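Local atomic coordinates of BspA (BspA_V) (Streptococcus agalactiae serotype III, PDB entry 5DZ8), a protein that probably mediates adhesion as a cell wall-anchored antigen I/II family polypeptide, of which this chain is the variable (V) domain. Residues V73-L78 and N124-L129. Residues are numbered along the deposited sequence; the frame is centred on the assembly and turned at random.
Sequences VDSVTL and NKTLQL
V76 and L127 form a hydrogen-bonded antiparallel pair in which each backbone N bonds to the other's O. V76 N to L127 O and L127 N to V76 O both measure 3.0 Å, and the second bond is nearly straight (175° at the hydrogen). L78 and K125 make the next such pair; L78 N to K125 O is 2.7 Å. N124 and K125 both lie opposite L78, a G1 beta bulge. At the other end L129 N donates to D74 O.

On one face T77 and T126 are a non-hydrogen-bonded pair. With chi1 -64° and -57°, each OG1 lies anti to its own carbonyl carbon, and from there the two hydroxyls meet across the strands at 2.8 Å; either could donate. T77 OG1 also bonds N58, so it links three strands. The methyl CG2 of T126 leans on S75 OG (3.6 Å), which is itself held by N58.

V76, L78 and L127 lie on the other face, where the contacts are apolar; K125 starts there too, but its end turns away. L129 reaches across with CD1, which touches CG1 of V73 (3.8 Å) and CG1 of V76 (3.9 Å). L78 CD2 and L127 CD1 approach more loosely.

Within this chain, strand 119-135 is outermost in the six-stranded antiparallel sheet, and strand 69-85 separates it from strand 47-63. D74 and S75 both face N58 there, a classic beta bulge. L127 packs on F147 and L129 on V146, both of strand 144-167, and V73 touches Y165 of the second subunit.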
loop_
_atom_site.group_PDB
_atom_site.type_symbol
_atom_site.label_atom_id
_atom_site.label_comp_id
_atom_site.label_asym_id
_atom_site.label_seq_id
_atom_site.Cartn_x
_atom_site.Cartn_y
_atom_site.Cartn_z
ATOM N N VAL A 73 28.916 17.505 -5.710
ATOM C CA VAL A 73 28.165 16.444 -5.082
ATOM C C VAL A 73 28.152 15.293 -6.072
ATOM O O VAL A 73 27.287 15.232 -6.928
ATOM C CB VAL A 73 26.753 16.884 -4.728
ATOM C CG1 VAL A 73 26.050 15.836 -3.854
ATOM C CG2 VAL A 73 26.783 18.237 -4.040
ATOM N N ASP A 74 29.095 14.371 -5.895
ATOM C CA ASP A 74 29.389 13.330 -6.877
ATOM C C ASP A 74 28.349 12.239 -6.865
ATOM O O ASP A 74 27.743 11.963 -7.909
ATOM C CB ASP A 74 30.786 12.773 -6.665
ATOM C CG ASP A 74 31.859 13.846 -6.851
ATOM O OD1 ASP A 74 31.819 14.552 -7.899
ATOM O OD2 ASP A 74 32.696 14.038 -5.919
ATOM N N SER A 75 28.078 11.693 -5.683
ATOM C CA SER A 75 27.116 10.642 -5.537
ATOM C C SER A 75 26.681 10.516 -4.091
ATOM O O SER A 75 27.204 11.197 -3.241
ATOM C CB SER A 75 27.786 9.357 -5.992
ATOM O OG SER A 75 28.853 9.060 -5.085
ATOM N N VAL A 76 25.770 9.588 -3.820
ATOM C CA VAL A 76 25.373 9.287 -2.476
ATOM C C VAL A 76 25.243 7.776 -2.288
ATOM O O VAL A 76 24.660 7.105 -3.127
ATOM C CB VAL A 76 24.071 9.989 -2.086
ATOM C CG1 VAL A 76 22.934 9.691 -3.065
ATOM C CG2 VAL A 76 23.680 9.602 -0.668
ATOM N N THR A 77 25.819 7.261 -1.192
ATOM C CA THR A 77 25.845 5.865 -0.982
ATOM C C THR A 77 24.959 5.536 0.181
ATOM O O THR A 77 25.068 6.167 1.208
ATOM C CB THR A 77 27.280 5.382 -0.711
ATOM O OG1 THR A 77 28.057 5.631 -1.877
ATOM C CG2 THR A 77 27.289 3.874 -0.455
ATOM N N LEU A 78 24.080 4.560 0.019
ATOM C CA LEU A 78 23.371 3.987 1.145
ATOM C C LEU A 78 24.056 2.698 1.632
ATOM O O LEU A 78 24.288 1.794 0.842
ATOM C CB LEU A 78 21.923 3.691 0.799
ATOM C CG LEU A 78 20.948 4.846 0.469
ATOM C CD1 LEU A 78 20.926 5.992 1.490
ATOM C CD2 LEU A 78 21.224 5.403 -0.905
ATOM N N ASN A 124 24.486 -1.091 0.368
ATOM C CA ASN A 124 25.706 -0.690 -0.320
ATOM C C ASN A 124 25.475 -0.212 -1.741
ATOM O O ASN A 124 26.179 -0.591 -2.631
ATOM C CB ASN A 124 26.755 -1.801 -0.238
ATOM C CG ASN A 124 27.242 -2.035 1.169
ATOM O OD1 ASN A 124 27.131 -1.173 2.052
ATOM N ND2 ASN A 124 27.782 -3.217 1.403
ATOM N N LYS A 125 24.480 0.644 -1.926
ATOM C CA LYS A 125 24.134 1.217 -3.229
ATOM C C LYS A 125 24.539 2.661 -3.356
ATOM O O LYS A 125 24.200 3.462 -2.488
ATOM C CB LYS A 125 22.667 1.005 -3.514
ATOM C CG LYS A 125 22.424 -0.454 -3.935
ATOM C CD LYS A 125 20.954 -0.810 -3.876
ATOM C CE LYS A 125 20.503 -1.754 -4.988
ATOM N NZ LYS A 125 20.607 -3.149 -4.548
ATOM N N THR A 126 25.326 2.954 -4.408
ATOM C CA THR A 126 25.753 4.252 -4.779
ATOM C C THR A 126 24.965 4.753 -5.965
ATOM O O THR A 126 24.898 4.073 -6.950
ATOM C CB THR A 126 27.227 4.234 -5.092
ATOM O OG1 THR A 126 27.873 3.738 -3.942
ATOM C CG2 THR A 126 27.729 5.650 -5.386
ATOM N N LEU A 127 24.318 5.896 -5.805
ATOM C CA LEU A 127 23.539 6.558 -6.791
ATOM C C LEU A 127 24.295 7.798 -7.242
ATOM O O LEU A 127 24.581 8.708 -6.446
ATOM C CB LEU A 127 22.219 6.989 -6.185
ATOM C CG LEU A 127 21.461 6.042 -5.235
ATOM C CD1 LEU A 127 20.073 6.602 -4.955
ATOM C CD2 LEU A 127 21.326 4.631 -5.744
ATOM N N GLN A 128 24.592 7.861 -8.529
ATOM C CA GLN A 128 25.362 8.976 -9.106
ATOM C C GLN A 128 24.501 10.247 -9.197
ATOM O O GLN A 128 23.348 10.178 -9.463
ATOM C CB GLN A 128 25.954 8.595 -10.460
ATOM C CG GLN A 128 26.919 7.417 -10.383
ATOM C CD GLN A 128 28.280 7.780 -9.801
ATOM O OE1 GLN A 128 28.855 8.818 -10.102
ATOM N NE2 GLN A 128 28.805 6.907 -8.974
ATOM N N LEU A 129 25.095 11.385 -8.900
ATOM C CA LEU A 129 24.405 12.641 -8.866
ATOM C C LEU A 129 25.117 13.568 -9.796
ATOM O O LEU A 129 24.461 14.186 -10.573
ATOM C CB LEU A 129 24.407 13.243 -7.415
ATOM C CG LEU A 129 23.706 12.398 -6.360
ATOM C CD1 LEU A 129 23.958 12.888 -4.960
ATOM C CD2 LEU A 129 22.218 12.347 -6.629
#